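Local coordinates for lactose Operon Repressor (Escherichia coli, PDB 1JYE), which represses transcription of the lactose operon by binding operator DNA, and releases it when an inducer sugar occupies the cleft of its periplasmic-binding-protein-like core, at residues Y273-D278 with L286-Q291. The protein carries 1 engineered substitution. Sequence-based numbering, arbitrary orientation.
Sequences YDDTED and LTTIKQ. With GOL (glycerol), chain B.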
# COMPACT_ATOMS: atom_id res chain seq x y z
N TYR A 273 1.50 6.86 13.09
CA TYR A 273 0.32 7.59 12.66
C TYR A 273 -0.26 6.92 11.42
O TYR A 273 0.46 6.69 10.45
CB TYR A 273 0.70 9.05 12.34
CG TYR A 273 -0.38 10.08 12.62
CD1 TYR A 273 -1.54 10.15 11.84
CD2 TYR A 273 -0.23 11.00 13.66
CE1 TYR A 273 -2.52 11.11 12.09
CE2 TYR A 273 -1.21 11.97 13.91
CZ TYR A 273 -2.34 12.02 13.13
OH TYR A 273 -3.29 13.00 13.37
N ASP A 274 -1.56 6.59 11.49
CA ASP A 274 -2.35 5.95 10.43
C ASP A 274 -3.10 4.70 10.89
O ASP A 274 -4.30 4.56 10.63
CB ASP A 274 -1.50 5.53 9.22
CG ASP A 274 -1.09 6.69 8.34
OD1 ASP A 274 -1.64 7.80 8.49
OD2 ASP A 274 -0.21 6.48 7.48
N ASP A 275 -2.38 3.82 11.57
CA ASP A 275 -2.88 2.52 12.02
C ASP A 275 -3.07 1.67 10.77
O ASP A 275 -4.19 1.25 10.44
CB ASP A 275 -4.21 2.60 12.80
CG ASP A 275 -4.65 1.22 13.30
OD1 ASP A 275 -3.77 0.34 13.44
OD2 ASP A 275 -5.85 1.01 13.56
N THR A 276 -1.97 1.44 10.07
CA THR A 276 -2.00 0.63 8.86
C THR A 276 -2.25 -0.81 9.29
O THR A 276 -2.01 -1.18 10.43
CB THR A 276 -0.66 0.68 8.11
OG1 THR A 276 0.36 0.09 8.93
CG2 THR A 276 -0.28 2.12 7.80
N GLU A 277 -2.74 -1.63 8.36
CA GLU A 277 -3.00 -3.02 8.65
C GLU A 277 -1.73 -3.69 9.17
O GLU A 277 -1.76 -4.46 10.13
CB GLU A 277 -3.50 -3.72 7.39
CG GLU A 277 -4.73 -3.04 6.79
CD GLU A 277 -4.99 -3.45 5.36
OE1 GLU A 277 -5.22 -4.65 5.12
OE2 GLU A 277 -4.97 -2.56 4.47
N ASP A 278 -0.60 -3.38 8.54
CA ASP A 278 0.68 -3.96 8.93
C ASP A 278 1.15 -3.58 10.33
O ASP A 278 1.84 -4.35 10.99
CB ASP A 278 1.79 -3.54 7.95
CG ASP A 278 1.63 -4.13 6.57
OD1 ASP A 278 2.41 -3.72 5.67
OD2 ASP A 278 0.76 -4.99 6.37
N LEU A 286 2.92 -1.70 16.98
CA LEU A 286 3.00 -0.25 17.08
C LEU A 286 1.82 0.57 17.60
O LEU A 286 0.71 0.48 17.09
CB LEU A 286 3.40 0.29 15.70
CG LEU A 286 3.54 1.80 15.51
CD1 LEU A 286 4.72 2.31 16.33
CD2 LEU A 286 3.74 2.10 14.03
N THR A 287 2.09 1.39 18.61
CA THR A 287 1.08 2.28 19.16
C THR A 287 0.98 3.35 18.08
O THR A 287 2.00 3.86 17.62
CB THR A 287 1.54 2.92 20.47
OG1 THR A 287 1.60 1.91 21.49
CG2 THR A 287 0.58 4.02 20.91
N THR A 288 -0.23 3.72 17.70
CA THR A 288 -0.39 4.68 16.62
C THR A 288 -1.71 5.45 16.70
O THR A 288 -2.51 5.26 17.62
CB THR A 288 -0.29 3.93 15.27
OG1 THR A 288 -0.39 4.85 14.18
CG2 THR A 288 -1.41 2.88 15.17
N ILE A 289 -1.93 6.33 15.72
CA ILE A 289 -3.15 7.12 15.63
C ILE A 289 -3.94 6.61 14.44
O ILE A 289 -3.46 6.64 13.30
CB ILE A 289 -2.84 8.61 15.39
CG1 ILE A 289 -1.95 9.15 16.52
CG2 ILE A 289 -4.14 9.40 15.27
CD1 ILE A 289 -2.56 9.03 17.91
N LYS A 290 -5.14 6.12 14.69
CA LYS A 290 -5.96 5.59 13.62
C LYS A 290 -6.65 6.63 12.76
O LYS A 290 -7.37 7.49 13.26
CB LYS A 290 -7.01 4.63 14.18
CG LYS A 290 -7.97 4.09 13.12
CD LYS A 290 -8.96 3.11 13.74
CE LYS A 290 -9.92 2.55 12.69
NZ LYS A 290 -10.84 1.55 13.29
N GLN A 291 -6.41 6.55 11.45
CA GLN A 291 -7.05 7.42 10.47
C GLN A 291 -7.82 6.43 9.60
O GLN A 291 -7.21 5.66 8.86
CB GLN A 291 -6.04 8.18 9.61
CG GLN A 291 -5.15 9.14 10.37
CD GLN A 291 -4.52 10.17 9.45
OE1 GLN A 291 -5.01 11.30 9.35
NE2 GLN A 291 -3.45 9.79 8.77
C1 GOL B . 0.67 9.31 5.35
O1 GOL B . 0.96 7.94 5.62
C2 GOL B . -0.54 9.75 6.18
O2 GOL B . -0.22 9.71 7.56
C3 GOL B . -0.96 11.16 5.80
O3 GOL B . -2.06 11.57 6.61
O HOH W 1 -5.10 13.34 11.39
O HOH W 2 -5.96 3.19 8.96
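Asp274 and Gln291 meet through both backbone and side chains. Two backbone hydrogen bonds make a single beta bridge between Asp274 and Lys290: Asp274 N donates to Ile289 O (2.6 Å), and Gln291 N to Asp274 O (3.0 Å). The bridge ties the loop after strand 269-271 to strand 288-290.

Among the side chains, Gln291 NE2 donates to Asp274 OD1 at 2.7 Å, and carboxylate and amide lie only 9° from coplanar. Glycerol, probably from the crystallisation liquor, extends this polar group: its O2 and O1 donate to Asp274 OD1 and OD2 respectively, while its O3 accepts from Gln291 NE2. Arg197 and Asn246 bind the same glycerol.

The aromatic contacts use two sides of Tyr273. Ile289 CB sits over the ring centre in a CH-pi contact, 3.8 Å from the centroid and 5° off the normal. Gln291 CD comes to the ring edge instead, 3.4 Å from Tyr273 CE1, its amide perpendicular to the ring; a water joins Gln291 OE1 to Tyr273 OH. An alanine in place of Tyr273 would probably leave Ile289 without its aromatic cover and Gln291 freer to turn away from Asp274.

Apolar packing continues at Asp275, whose CB lies 3.7 Å from Thr288 CG2. With CG anti to the backbone N (chi1 -177°), its carboxylate lies alongside the Thr288 methyl, and OD1 forms a salt bridge with Arg326. Thr288 OG1 has its polar partner in Asp247.

The Asp274 carboxylate is thus held as an acceptor, OD1 taking an amide and a hydroxyl and OD2 a second hydroxyl. Two hydroxyls on the carboxylate and a third on the amide are consistent with a pocket suited to polyhydroxylated ligands, as in sugar-binding relatives of this fold.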